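PDB 3CK6: zinc transport protein ZntB from Vibrio parahaemolyticus RIMD 2210633, which probably carries zinc ions into the cell together with protons, as a homopentameric member of the CorA metal ion transporter family. Local coordinates for residues Asp164-Ser169 and Lys241-Glu246; Glu157-Glu162 and Ile174-Ala179; Asp75-Ile80 and Ser202-Ser207; Ile100-Gly105 and Lys132-Leu137; Glu93-Ile98 and Arg185-Gln190. The protein carries 1 engineered substitution. All blocks are in the same frame, centred on the assembly; numbering follows the deposited sequence.

Interaction 1 (Asp164-Ser169 and Lys241-Glu246)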
# COMPACT_ATOMS: atom_id res chain seq x y z
N ASP E 164 -23.76 -0.68 -24.66
CA ASP E 164 -23.77 0.19 -25.82
C ASP E 164 -24.42 1.50 -25.40
O ASP E 164 -25.59 1.53 -25.02
CB ASP E 164 -24.51 -0.48 -26.97
CG ASP E 164 -24.57 0.39 -28.21
OD1 ASP E 164 -23.54 0.51 -28.92
OD2 ASP E 164 -25.65 0.96 -28.47
N VAL E 165 -23.63 2.57 -25.44
CA VAL E 165 -24.01 3.87 -24.91
C VAL E 165 -25.25 4.48 -25.62
O VAL E 165 -25.98 5.29 -25.04
CB VAL E 165 -22.79 4.85 -24.89
CG1 VAL E 165 -22.31 5.19 -26.30
CG2 VAL E 165 -23.09 6.11 -24.08
N ASN E 166 -25.50 4.05 -26.85
CA ASN E 166 -26.62 4.56 -27.63
C ASN E 166 -27.89 3.71 -27.52
O ASN E 166 -28.90 3.98 -28.17
CB ASN E 166 -26.20 4.74 -29.09
CG ASN E 166 -25.19 5.85 -29.26
OD1 ASN E 166 -25.54 7.03 -29.22
ND2 ASN E 166 -23.93 5.48 -29.45
N ASP E 167 -27.83 2.69 -26.67
CA ASP E 167 -28.94 1.77 -26.48
C ASP E 167 -29.21 1.62 -24.99
O ASP E 167 -28.58 0.80 -24.32
CB ASP E 167 -28.59 0.42 -27.12
CG ASP E 167 -29.77 -0.53 -27.17
OD1 ASP E 167 -30.83 -0.26 -26.55
OD2 ASP E 167 -29.62 -1.58 -27.84
N GLU E 168 -30.16 2.41 -24.49
CA GLU E 168 -30.50 2.44 -23.07
C GLU E 168 -30.92 1.08 -22.48
O GLU E 168 -30.77 0.84 -21.27
CB GLU E 168 -31.57 3.51 -22.80
CG GLU E 168 -31.06 4.92 -23.05
CD GLU E 168 -32.14 5.97 -22.97
OE1 GLU E 168 -32.73 6.14 -21.89
OE2 GLU E 168 -32.39 6.64 -24.00
N SER E 169 -31.42 0.20 -23.34
CA SER E 169 -31.78 -1.17 -22.94
C SER E 169 -30.57 -2.00 -22.47
O SER E 169 -30.76 -3.01 -21.79
CB SER E 169 -32.51 -1.89 -24.08
OG SER E 169 -31.60 -2.40 -25.05
N LYS E 241 -22.41 9.54 -19.14
CA LYS E 241 -22.41 10.91 -18.64
C LYS E 241 -22.02 11.91 -19.73
O LYS E 241 -22.68 12.95 -19.89
CB LYS E 241 -21.46 11.02 -17.45
CG LYS E 241 -22.03 11.74 -16.23
CD LYS E 241 -21.66 13.22 -16.20
CE LYS E 241 -21.79 13.82 -14.79
NZ LYS E 241 -20.71 13.34 -13.85
N HIS E 242 -20.98 11.56 -20.48
CA HIS E 242 -20.51 12.36 -21.62
C HIS E 242 -21.58 12.45 -22.71
O HIS E 242 -21.92 13.55 -23.16
CB HIS E 242 -19.22 11.74 -22.18
CG HIS E 242 -18.39 12.69 -22.99
ND1 HIS E 242 -18.42 12.71 -24.37
CD2 HIS E 242 -17.50 13.64 -22.62
CE1 HIS E 242 -17.59 13.64 -24.81
NE2 HIS E 242 -17.02 14.21 -23.77
N ASN E 243 -22.11 11.30 -23.12
CA ASN E 243 -23.16 11.21 -24.13
C ASN E 243 -24.42 12.02 -23.78
O ASN E 243 -25.07 12.59 -24.67
CB ASN E 243 -23.50 9.73 -24.37
CG ASN E 243 -24.53 9.52 -25.47
OD1 ASN E 243 -25.73 9.64 -25.24
ND2 ASN E 243 -24.06 9.15 -26.66
N ARG E 244 -24.74 12.08 -22.49
CA ARG E 244 -25.98 12.68 -22.00
C ARG E 244 -25.98 14.20 -22.09
O ARG E 244 -26.90 14.79 -22.66
CB ARG E 244 -26.26 12.22 -20.57
CG ARG E 244 -27.72 11.98 -20.27
CD ARG E 244 -27.89 10.79 -19.36
NE ARG E 244 -28.89 9.86 -19.89
CZ ARG E 244 -29.16 8.66 -19.38
NH1 ARG E 244 -28.53 8.22 -18.30
NH2 ARG E 244 -30.09 7.90 -19.95
N ASP E 245 -24.95 14.83 -21.54
CA ASP E 245 -24.86 16.30 -21.59
C ASP E 245 -24.05 16.87 -22.77
O ASP E 245 -23.85 18.08 -22.85
CB ASP E 245 -24.40 16.88 -20.24
CG ASP E 245 -23.12 16.26 -19.72
OD1 ASP E 245 -22.11 16.21 -20.46
OD2 ASP E 245 -23.12 15.82 -18.55
N GLU E 246 -23.59 16.01 -23.68
CA GLU E 246 -23.07 16.48 -24.97
C GLU E 246 -24.21 16.63 -25.98
O GLU E 246 -24.21 17.54 -26.81
CB GLU E 246 -21.99 15.54 -25.53
CG GLU E 246 -20.60 15.69 -24.90
CD GLU E 246 -19.87 16.96 -25.31
OE1 GLU E 246 -19.12 17.51 -24.47
OE2 GLU E 246 -20.03 17.42 -26.46
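Val165 and Asn243 make the apolar part of this contact between the loop 164-169 and the end of helix 209-246: Val165 CG2 rests 3.7 Å from Asn243 CB. Beside it the two asparagines approach at about a right angle, their amide planes 76° apart, and Asn166 OD1 stays 3.6 Å from Asn243 ND2, which is proximity without a hydrogen bond. Asn243 reaches the loop with CG anti to its backbone N (chi1 -177°). Farther along, Glu168 OE1 comes to the edge of the Arg244 guanidinium, near its plane, in a long salt bridge of 3.7 Å to Arg244 NH2, with the carboxylate turned almost perpendicular to the guanidinium.

Local structure sets these groups in place. A type I turn from Asp164 to Asp167 presents Val165, whose side chain also touches Glu239 and Phe236, about one and two turns back from Asn243. The next bend is an Asx turn, in which Asp167 OD1 takes both Ser169 OG, at 2.7 Å, and Ser169 N from one face of its carboxylate. The helix also meets two other subunits: His242 stacks edge to face on His173 of one, and Arg244 packs on His242 of another. Such a surface contact probably depends more on packing and loose electrostatic attraction than on directed bonds.

Interaction 2 (Glu157-Glu162 and Ile174-Ala179); sequences EETLNE and IAAQKA
Thr159 and Ala176, their CA atoms 7.3 Å apart, are the nearest CA pair of segments 157-162 and 174-179, which lie on the successive helices 134-161 and 173-199 of a helical hairpin joined by a short connection. Such long helices form the stalk of the CorA-like cytoplasmic domain, which in ZntB assembles into a funnel-shaped pentamer. Three side chains carry the contact. Ala176 directs its CB at the other helix and is buried there, received between two neighbours in sequence, Thr159 and Leu160. Thr159 offers its methyl rather than its hydroxyl: OG1 makes a weak hydrogen bond to Thr155 O, one turn back in its own helix, while Thr159 CG2 faces Ala176 CB at 4.3 Å. Leu160 leaves its helix alongside the interface and its end turns in; it also packs on Tyr229 and Glu232 of helix 209-246, so that a third helix joins the packing. At the subunit interface, Gln177 and Lys178 lie against Leu235 of a neighbouring subunit. The closest touch between the two segments is methyl on methyl, Leu160 CD1 to Ala176 CB at 3.8 Å.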
# COMPACT_ATOMS: atom_id res chain seq x y z
N GLU E 157 -19.13 -10.74 -17.67
CA GLU E 157 -18.45 -10.33 -18.90
C GLU E 157 -19.44 -10.15 -20.07
O GLU E 157 -19.35 -9.16 -20.81
CB GLU E 157 -17.34 -11.33 -19.26
CG GLU E 157 -16.66 -11.00 -20.59
CD GLU E 157 -15.53 -11.95 -20.90
OE1 GLU E 157 -14.53 -11.47 -21.47
OE2 GLU E 157 -15.64 -13.16 -20.58
N GLU E 158 -20.37 -11.09 -20.22
CA GLU E 158 -21.45 -11.00 -21.24
C GLU E 158 -22.25 -9.71 -21.15
O GLU E 158 -22.55 -9.07 -22.17
CB GLU E 158 -22.45 -12.15 -21.07
CG GLU E 158 -21.96 -13.53 -21.47
CD GLU E 158 -23.05 -14.34 -22.15
OE1 GLU E 158 -24.04 -13.72 -22.63
OE2 GLU E 158 -22.92 -15.59 -22.22
N THR E 159 -22.63 -9.35 -19.93
CA THR E 159 -23.34 -8.12 -19.66
C THR E 159 -22.50 -6.93 -20.13
O THR E 159 -22.99 -6.07 -20.87
CB THR E 159 -23.69 -8.00 -18.15
OG1 THR E 159 -24.57 -9.07 -17.79
CG2 THR E 159 -24.36 -6.67 -17.81
N LEU E 160 -21.23 -6.93 -19.72
CA LEU E 160 -20.28 -5.85 -20.01
C LEU E 160 -20.02 -5.66 -21.50
O LEU E 160 -20.14 -4.54 -22.02
CB LEU E 160 -18.95 -6.07 -19.24
CG LEU E 160 -18.78 -5.46 -17.84
CD1 LEU E 160 -20.03 -5.59 -16.97
CD2 LEU E 160 -17.57 -6.04 -17.11
N ASN E 161 -19.70 -6.75 -22.19
CA ASN E 161 -19.44 -6.70 -23.64
C ASN E 161 -20.62 -6.15 -24.44
O ASN E 161 -20.44 -5.66 -25.56
CB ASN E 161 -19.04 -8.08 -24.18
CG ASN E 161 -17.66 -8.55 -23.71
OD1 ASN E 161 -16.87 -7.78 -23.12
ND2 ASN E 161 -17.35 -9.81 -23.98
N GLU E 162 -21.81 -6.23 -23.86
CA GLU E 162 -23.03 -5.77 -24.53
C GLU E 162 -23.41 -4.32 -24.20
O GLU E 162 -24.40 -3.81 -24.74
CB GLU E 162 -24.19 -6.74 -24.27
CG GLU E 162 -23.97 -8.11 -24.95
CD GLU E 162 -25.08 -9.12 -24.68
OE1 GLU E 162 -25.39 -9.91 -25.60
OE2 GLU E 162 -25.62 -9.15 -23.55
N ILE E 174 -25.32 -1.00 -13.36
CA ILE E 174 -25.56 -0.85 -11.94
C ILE E 174 -25.67 -2.25 -11.33
O ILE E 174 -25.07 -2.52 -10.30
CB ILE E 174 -26.83 -0.01 -11.61
CG1 ILE E 174 -26.67 1.47 -12.04
CG2 ILE E 174 -27.20 -0.14 -10.12
CD1 ILE E 174 -25.57 2.28 -11.30
N ALA E 175 -26.42 -3.13 -12.01
CA ALA E 175 -26.58 -4.52 -11.57
C ALA E 175 -25.24 -5.25 -11.55
O ALA E 175 -24.95 -5.99 -10.61
CB ALA E 175 -27.56 -5.25 -12.47
N ALA E 176 -24.44 -5.04 -12.59
CA ALA E 176 -23.14 -5.71 -12.72
C ALA E 176 -22.17 -5.30 -11.61
O ALA E 176 -21.51 -6.14 -11.02
CB ALA E 176 -22.53 -5.44 -14.08
N GLN E 177 -22.11 -4.01 -11.33
CA GLN E 177 -21.23 -3.50 -10.29
C GLN E 177 -21.61 -3.99 -8.90
O GLN E 177 -20.73 -4.29 -8.09
CB GLN E 177 -21.16 -1.98 -10.31
CG GLN E 177 -19.72 -1.47 -10.07
CD GLN E 177 -19.64 -0.39 -9.00
OE1 GLN E 177 -18.73 -0.40 -8.15
NE2 GLN E 177 -20.59 0.55 -9.04
N LYS E 178 -22.92 -4.03 -8.61
CA LYS E 178 -23.41 -4.61 -7.37
C LYS E 178 -22.95 -6.06 -7.23
O LYS E 178 -22.51 -6.48 -6.15
CB LYS E 178 -24.95 -4.53 -7.28
CG LYS E 178 -25.56 -5.33 -6.10
CD LYS E 178 -25.11 -4.84 -4.69
CE LYS E 178 -25.97 -3.69 -4.17
NZ LYS E 178 -27.35 -4.12 -3.76
N ALA E 179 -23.05 -6.81 -8.32
CA ALA E 179 -22.62 -8.19 -8.33
C ALA E 179 -21.12 -8.30 -8.06
O ALA E 179 -20.70 -9.10 -7.23
CB ALA E 179 -22.99 -8.85 -9.65

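Interaction 3 (Asp75-Ile80 and Ser202-Ser207)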
# COMPACT_ATOMS: atom_id res chain seq x y z
N ASP E 75 -0.97 -30.63 13.70
CA ASP E 75 -1.11 -30.38 12.28
C ASP E 75 -2.50 -29.89 11.85
O ASP E 75 -2.78 -29.81 10.65
CB ASP E 75 -0.71 -31.64 11.50
CG ASP E 75 0.76 -31.99 11.70
OD1 ASP E 75 1.62 -31.11 11.50
OD2 ASP E 75 1.04 -33.15 12.08
N ASN E 76 -3.34 -29.52 12.82
CA ASN E 76 -4.73 -29.13 12.55
C ASN E 76 -4.83 -27.71 12.03
O ASN E 76 -3.97 -26.85 12.31
CB ASN E 76 -5.62 -29.27 13.80
CG ASN E 76 -5.49 -30.65 14.45
OD1 ASN E 76 -5.29 -31.65 13.77
ND2 ASN E 76 -5.57 -30.70 15.77
N PHE E 77 -5.89 -27.47 11.27
CA PHE E 77 -6.20 -26.11 10.85
C PHE E 77 -7.67 -25.96 10.52
O PHE E 77 -8.40 -26.96 10.39
CB PHE E 77 -5.31 -25.65 9.67
CG PHE E 77 -5.52 -26.40 8.37
CD1 PHE E 77 -6.64 -26.16 7.56
CD2 PHE E 77 -4.54 -27.29 7.92
CE1 PHE E 77 -6.81 -26.84 6.33
CE2 PHE E 77 -4.70 -27.97 6.69
CZ PHE E 77 -5.82 -27.75 5.89
N MSE E 78 -8.09 -24.70 10.41
CA MSE E 78 -9.40 -24.38 9.84
C MSE E 78 -9.19 -23.56 8.59
O MSE E 78 -8.40 -22.63 8.60
CB MSE E 78 -10.25 -23.56 10.81
CG MSE E 78 -11.69 -23.24 10.29
SE MSE E 78 -12.69 -22.24 11.69
CE MSE E 78 -12.65 -23.53 13.04
N LEU E 79 -9.93 -23.90 7.54
CA LEU E 79 -9.97 -23.13 6.31
C LEU E 79 -11.41 -22.78 5.94
O LEU E 79 -12.27 -23.66 5.80
CB LEU E 79 -9.34 -23.91 5.15
CG LEU E 79 -9.24 -23.20 3.81
CD1 LEU E 79 -8.29 -21.99 3.87
CD2 LEU E 79 -8.79 -24.20 2.75
N ILE E 80 -11.65 -21.49 5.78
CA ILE E 80 -12.96 -21.01 5.41
C ILE E 80 -12.90 -20.40 4.03
O ILE E 80 -12.01 -19.60 3.76
CB ILE E 80 -13.48 -19.98 6.47
CG1 ILE E 80 -13.61 -20.69 7.83
CG2 ILE E 80 -14.81 -19.33 6.00
CD1 ILE E 80 -13.84 -19.78 9.05
N SER E 202 1.57 -27.18 5.48
CA SER E 202 0.72 -28.32 5.79
C SER E 202 1.11 -29.47 4.89
O SER E 202 1.38 -29.25 3.71
CB SER E 202 -0.76 -27.98 5.54
OG SER E 202 -1.57 -29.14 5.72
N GLU E 203 1.11 -30.68 5.46
CA GLU E 203 1.35 -31.92 4.70
C GLU E 203 0.41 -32.05 3.48
O GLU E 203 0.80 -32.59 2.44
CB GLU E 203 1.26 -33.16 5.63
CG GLU E 203 -0.10 -33.27 6.38
CD GLU E 203 -0.05 -34.11 7.67
OE1 GLU E 203 0.96 -34.81 7.93
OE2 GLU E 203 -1.05 -34.06 8.42
N LEU E 204 -0.80 -31.52 3.61
CA LEU E 204 -1.74 -31.50 2.51
C LEU E 204 -1.29 -30.60 1.36
O LEU E 204 -1.77 -30.75 0.25
CB LEU E 204 -3.14 -31.04 2.99
CG LEU E 204 -3.77 -31.88 4.11
CD1 LEU E 204 -5.17 -31.36 4.39
CD2 LEU E 204 -3.83 -33.37 3.75
N VAL E 205 -0.42 -29.63 1.66
CA VAL E 205 0.09 -28.71 0.66
C VAL E 205 1.45 -29.18 0.13
O VAL E 205 1.70 -29.19 -1.07
CB VAL E 205 0.18 -27.26 1.22
CG1 VAL E 205 1.00 -26.34 0.27
CG2 VAL E 205 -1.24 -26.68 1.48
N THR E 206 2.33 -29.61 1.04
CA THR E 206 3.68 -30.01 0.63
C THR E 206 3.72 -31.26 -0.25
O THR E 206 4.67 -31.47 -1.00
CB THR E 206 4.64 -30.16 1.82
OG1 THR E 206 4.21 -31.25 2.65
CG2 THR E 206 4.70 -28.86 2.62
N SER E 207 2.66 -32.08 -0.20
CA SER E 207 2.60 -33.25 -1.09
C SER E 207 2.14 -32.88 -2.52
O SER E 207 2.27 -33.69 -3.43
CB SER E 207 1.69 -34.33 -0.50
OG SER E 207 0.44 -33.79 -0.20
O HOH W 1 -1.54 -29.40 8.47
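Asp75 comes first, just ahead of strand 77-83, with its CB 3.9 Å from Glu203 OE2. The two carboxylates also lie near each other, Asp75 OD2 being 4.3 Å from Glu203 OE2, a closeness probably unfavourable in itself and partly offset by the hydrogen bond of Glu203 OE2 to Tyr102 OH. The backbone of Asp75 makes a gentler link: its O accepts from a water, which is also hydrogen-bonded to Ser202 OG at 2.8 Å. Two residues on, Phe77 opens the strand. Its CG sits between the backbone N and the carbonyl carbon (chi1 66°), which turns the ring toward the short helix 203-206. Ser202 OG meets the ring edge near its plane, 3.5 Å from Phe77 CE2, while Leu204 CD1 comes obliquely to within 4.0 Å of Phe77 CZ. Leu138 of helix 134-161 and Leu197 of helix 173-199 add to the apolar surroundings of that ring. Ser202 OG thus touches the aromatic edge, binds the water and accepts from Leu204 N at 3.3 Å, the capping bond of a serine N-cap at the start of a helix packed against a beta-sheet.

Interaction 4 (Ile100-Gly105 and Lys132-Leu137)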
# COMPACT_ATOMS: atom_id res chain seq x y z
N ILE E 100 -14.09 -25.55 6.73
CA ILE E 100 -13.40 -26.81 6.69
C ILE E 100 -12.42 -26.89 7.86
O ILE E 100 -11.62 -25.97 8.07
CB ILE E 100 -12.60 -26.95 5.36
CG1 ILE E 100 -13.53 -26.91 4.14
CG2 ILE E 100 -11.66 -28.20 5.40
CD1 ILE E 100 -12.76 -26.96 2.85
N LEU E 101 -12.47 -28.01 8.56
CA LEU E 101 -11.53 -28.32 9.63
C LEU E 101 -10.66 -29.47 9.17
O LEU E 101 -11.17 -30.48 8.70
CB LEU E 101 -12.33 -28.77 10.87
CG LEU E 101 -11.83 -28.63 12.31
CD1 LEU E 101 -11.56 -27.18 12.67
CD2 LEU E 101 -12.86 -29.23 13.28
N TYR E 102 -9.34 -29.33 9.29
CA TYR E 102 -8.44 -30.50 9.20
C TYR E 102 -8.01 -30.79 10.64
O TYR E 102 -7.38 -29.97 11.28
CB TYR E 102 -7.24 -30.22 8.29
CG TYR E 102 -6.23 -31.37 8.13
CD1 TYR E 102 -6.63 -32.62 7.66
CD2 TYR E 102 -4.89 -31.17 8.39
CE1 TYR E 102 -5.71 -33.67 7.50
CE2 TYR E 102 -3.93 -32.22 8.21
CZ TYR E 102 -4.36 -33.46 7.76
OH TYR E 102 -3.48 -34.50 7.57
N PHE E 103 -8.43 -31.95 11.14
CA PHE E 103 -8.42 -32.23 12.56
C PHE E 103 -8.12 -33.71 12.76
O PHE E 103 -8.77 -34.58 12.19
CB PHE E 103 -9.75 -31.82 13.23
CG PHE E 103 -9.77 -32.01 14.74
CD1 PHE E 103 -9.21 -31.06 15.60
CD2 PHE E 103 -10.34 -33.16 15.30
CE1 PHE E 103 -9.22 -31.23 16.98
CE2 PHE E 103 -10.37 -33.34 16.68
CZ PHE E 103 -9.81 -32.37 17.53
N GLN E 104 -7.08 -33.98 13.56
CA GLN E 104 -6.54 -35.34 13.76
C GLN E 104 -6.48 -36.14 12.46
O GLN E 104 -6.79 -37.33 12.46
CB GLN E 104 -7.35 -36.12 14.81
CG GLN E 104 -7.37 -35.53 16.21
CD GLN E 104 -8.43 -36.16 17.13
OE1 GLN E 104 -8.46 -35.88 18.32
NE2 GLN E 104 -9.30 -37.02 16.58
N GLY E 105 -6.10 -35.49 11.36
CA GLY E 105 -5.85 -36.19 10.10
C GLY E 105 -7.11 -36.44 9.27
O GLY E 105 -7.05 -37.11 8.24
N LYS E 132 -7.72 -39.07 -4.90
CA LYS E 132 -7.13 -40.28 -4.34
C LYS E 132 -6.55 -40.09 -2.93
O LYS E 132 -5.95 -41.02 -2.39
CB LYS E 132 -6.07 -40.84 -5.31
CG LYS E 132 -6.60 -41.17 -6.69
CD LYS E 132 -5.89 -42.40 -7.26
CE LYS E 132 -5.54 -42.22 -8.72
NZ LYS E 132 -6.51 -41.40 -9.51
N SER E 133 -6.75 -38.91 -2.35
CA SER E 133 -6.17 -38.57 -1.04
C SER E 133 -6.86 -37.33 -0.50
O SER E 133 -7.52 -36.61 -1.25
CB SER E 133 -4.67 -38.29 -1.17
OG SER E 133 -4.46 -37.03 -1.80
N LEU E 134 -6.72 -37.07 0.80
CA LEU E 134 -7.28 -35.84 1.38
C LEU E 134 -6.57 -34.61 0.81
O LEU E 134 -7.20 -33.58 0.63
CB LEU E 134 -7.22 -35.83 2.92
CG LEU E 134 -8.07 -36.81 3.73
CD1 LEU E 134 -7.93 -36.52 5.23
CD2 LEU E 134 -9.53 -36.78 3.34
N ALA E 135 -5.26 -34.71 0.57
CA ALA E 135 -4.51 -33.61 -0.08
C ALA E 135 -5.11 -33.24 -1.44
O ALA E 135 -5.34 -32.05 -1.75
CB ALA E 135 -3.01 -33.97 -0.22
N SER E 136 -5.42 -34.26 -2.24
CA SER E 136 -6.04 -34.03 -3.53
C SER E 136 -7.48 -33.54 -3.40
O SER E 136 -7.90 -32.67 -4.15
CB SER E 136 -5.97 -35.30 -4.40
OG SER E 136 -6.68 -35.12 -5.61
N LEU E 137 -8.22 -34.10 -2.44
CA LEU E 137 -9.58 -33.65 -2.18
C LEU E 137 -9.67 -32.15 -1.92
O LEU E 137 -10.51 -31.45 -2.50
CB LEU E 137 -10.17 -34.44 -0.99
CG LEU E 137 -11.55 -33.95 -0.50
CD1 LEU E 137 -12.60 -34.11 -1.61
CD2 LEU E 137 -11.94 -34.71 0.74
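Leu134 and Tyr102 meet because each torsion sends its side chain across the gap: Leu134 CG stands anti to its carbonyl carbon (chi1 -67°), with the chain extended beyond, and the Tyr102 ring swings out opposite its own backbone N (chi1 179°). One methyl, Leu134 CD1, does all the touching. It arrives at the edge of the tyrosine ring, near the ring plane, 4.3 Å from Tyr102 CE1. The same Leu134 CD1 lies 3.2 Å from Gly105 O, a snug van der Waals approach to a backbone oxygen in the turn of the beta hairpin formed by strands 96-103 and 106-111. The leucine is set at the very start of its helix, whose first turn has Ser133 as N-cap: Ser133 OG accepts from Ser136 N at 3.0 Å, with a nearly straight N-H...O angle of 163°. The Tyr102 hydroxyl is engaged by Glu203. Around the contact, strand 96-103 runs between strands 77-83 and 106-111, Leu204 of helix 203-206 packs on both Tyr102 and Ala135, and Phe13 lies against Leu134.

Interaction 5 (Glu93-Ile98 and Arg185-Gln190); sequences EDMLSI and RFIRPQ
A Met-aromatic contact joins the entry to strand 96-103 with helix 173-199, in the buried seam between the sheet and the long helices of the CorA-like domain. The residue at its centre is Met95, here a selenomethionine, whose SE lies 5.5 Å from the centroid of the Phe186 ring in an oblique approach, 75° off the ring normal. Closer touches are made to the roots of two side chains, Met95 SE lying 4.2 Å from both Phe186 CB and Ile187 CG1. A bend at chi3 (68°) then carries the terminal methyl along Ile187, placing Met95 CE 4.1 Å from Ile187 CD1, the two side chains crossing at about a right angle. Ile149 of helix 134-161 packs against both Met95 and Ile187, while the Phe186 ring also makes a cation-pi contact with Arg82. Arg82 NH1 in turn hydrogen-bonds Met95 O, tying one arginine to both sides of the seam. Since SE meets the ring obliquely and the remaining touches are apolar, dispersion and burial, rather than directed polar bonds, probably hold the two segments together.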
# COMPACT_ATOMS: atom_id res chain seq x y z
N GLU E 93 -24.35 -14.05 -6.26
CA GLU E 93 -23.39 -13.18 -5.57
C GLU E 93 -23.53 -13.17 -4.05
O GLU E 93 -22.63 -12.67 -3.36
CB GLU E 93 -23.46 -11.73 -6.10
CG GLU E 93 -24.64 -10.93 -5.60
CD GLU E 93 -25.80 -10.92 -6.58
OE1 GLU E 93 -25.82 -11.76 -7.51
OE2 GLU E 93 -26.68 -10.05 -6.44
N ASP E 94 -24.62 -13.72 -3.53
CA ASP E 94 -24.76 -13.97 -2.07
C ASP E 94 -24.06 -15.29 -1.71
O ASP E 94 -24.68 -16.32 -1.41
CB ASP E 94 -26.22 -13.96 -1.66
CG ASP E 94 -26.91 -12.67 -2.05
OD1 ASP E 94 -26.24 -11.60 -2.10
OD2 ASP E 94 -28.13 -12.74 -2.34
N MSE E 95 -22.74 -15.21 -1.76
CA MSE E 95 -21.89 -16.39 -1.78
C MSE E 95 -22.00 -17.23 -0.52
O MSE E 95 -22.16 -16.69 0.58
CB MSE E 95 -20.44 -15.98 -1.99
CG MSE E 95 -20.25 -15.10 -3.21
SE MSE E 95 -18.36 -14.81 -3.52
CE MSE E 95 -17.80 -16.57 -4.02
N LEU E 96 -21.94 -18.54 -0.70
CA LEU E 96 -21.99 -19.53 0.38
C LEU E 96 -20.66 -19.69 1.08
O LEU E 96 -19.60 -19.69 0.43
CB LEU E 96 -22.45 -20.89 -0.16
CG LEU E 96 -21.82 -21.46 -1.45
CD1 LEU E 96 -20.45 -22.13 -1.24
CD2 LEU E 96 -22.80 -22.42 -2.14
N SER E 97 -20.71 -19.89 2.39
CA SER E 97 -19.50 -20.18 3.16
C SER E 97 -19.34 -21.70 3.38
O SER E 97 -20.27 -22.37 3.86
CB SER E 97 -19.55 -19.46 4.50
OG SER E 97 -18.36 -19.74 5.21
N ILE E 98 -18.16 -22.20 3.01
CA ILE E 98 -17.78 -23.59 3.23
C ILE E 98 -16.67 -23.56 4.30
O ILE E 98 -15.63 -22.91 4.13
CB ILE E 98 -17.24 -24.26 1.95
CG1 ILE E 98 -18.30 -24.33 0.83
CG2 ILE E 98 -16.61 -25.67 2.27
CD1 ILE E 98 -19.59 -25.02 1.22
N ARG E 185 -15.88 -8.65 -2.07
CA ARG E 185 -15.92 -8.67 -0.61
C ARG E 185 -15.31 -9.94 -0.02
O ARG E 185 -14.63 -9.90 1.01
CB ARG E 185 -17.37 -8.49 -0.13
CG ARG E 185 -17.59 -8.61 1.38
CD ARG E 185 -19.07 -8.66 1.68
NE ARG E 185 -19.36 -8.68 3.12
CZ ARG E 185 -20.58 -8.76 3.63
NH1 ARG E 185 -21.64 -8.83 2.82
NH2 ARG E 185 -20.74 -8.76 4.97
N PHE E 186 -15.56 -11.07 -0.68
CA PHE E 186 -15.07 -12.38 -0.23
C PHE E 186 -13.89 -12.95 -1.02
O PHE E 186 -13.11 -13.76 -0.51
CB PHE E 186 -16.21 -13.38 -0.25
CG PHE E 186 -17.36 -12.98 0.66
CD1 PHE E 186 -17.15 -12.81 2.03
CD2 PHE E 186 -18.62 -12.74 0.13
CE1 PHE E 186 -18.19 -12.45 2.88
CE2 PHE E 186 -19.69 -12.36 0.99
CZ PHE E 186 -19.45 -12.22 2.37
N ILE E 187 -13.79 -12.56 -2.27
CA ILE E 187 -12.79 -13.16 -3.13
C ILE E 187 -11.38 -12.63 -2.86
O ILE E 187 -10.41 -13.38 -2.95
CB ILE E 187 -13.26 -13.19 -4.60
CG1 ILE E 187 -14.39 -14.23 -4.67
CG2 ILE E 187 -12.13 -13.58 -5.53
CD1 ILE E 187 -14.95 -14.45 -6.04
N ARG E 188 -11.28 -11.37 -2.46
CA ARG E 188 -10.02 -10.82 -1.96
C ARG E 188 -9.49 -11.62 -0.73
O ARG E 188 -8.37 -12.16 -0.78
CB ARG E 188 -10.17 -9.32 -1.68
CG ARG E 188 -8.87 -8.57 -1.44
CD ARG E 188 -9.00 -7.11 -1.90
NE ARG E 188 -7.86 -6.71 -2.75
CZ ARG E 188 -7.83 -6.80 -4.08
NH1 ARG E 188 -6.74 -6.42 -4.74
NH2 ARG E 188 -8.89 -7.25 -4.76
N PRO E 189 -10.29 -11.75 0.37
CA PRO E 189 -9.87 -12.63 1.48
C PRO E 189 -9.56 -14.08 1.10
O PRO E 189 -8.67 -14.69 1.72
CB PRO E 189 -11.09 -12.63 2.41
CG PRO E 189 -11.81 -11.43 2.12
CD PRO E 189 -11.56 -11.06 0.67
N GLN E 190 -10.28 -14.64 0.13
CA GLN E 190 -10.06 -16.02 -0.33
C GLN E 190 -8.65 -16.18 -0.88
O GLN E 190 -8.00 -17.21 -0.66
CB GLN E 190 -11.06 -16.38 -1.43
CG GLN E 190 -11.13 -17.88 -1.80
CD GLN E 190 -12.56 -18.41 -1.65
OE1 GLN E 190 -13.24 -18.04 -0.69
NE2 GLN E 190 -13.03 -19.22 -2.61

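Overall arrangement
The five contacts follow the chain's length from its sheet to the far end of its helices. Interactions 3 and 4, with centres about 8 Å apart, sit at one end, sharing the paired strands 77-83 and 96-103. Interaction 5, its centre about 20 and 21 Å from those of interactions 3 and 4, ties strand 96-103 to helix 173-199. The same helix, nearer its start, carries interaction 2; the centres of interactions 2 and 5 are about 18 Å apart, and those of interactions 1 and 2 about 16 Å apart. Along the sequence, interaction 4 closes before interactions 1 and 2 open, and those two alternate. Interactions 1, 2 and 5 all touch a neighbouring subunit, so the helical part both extends the fold and contributes to the pentamer interface.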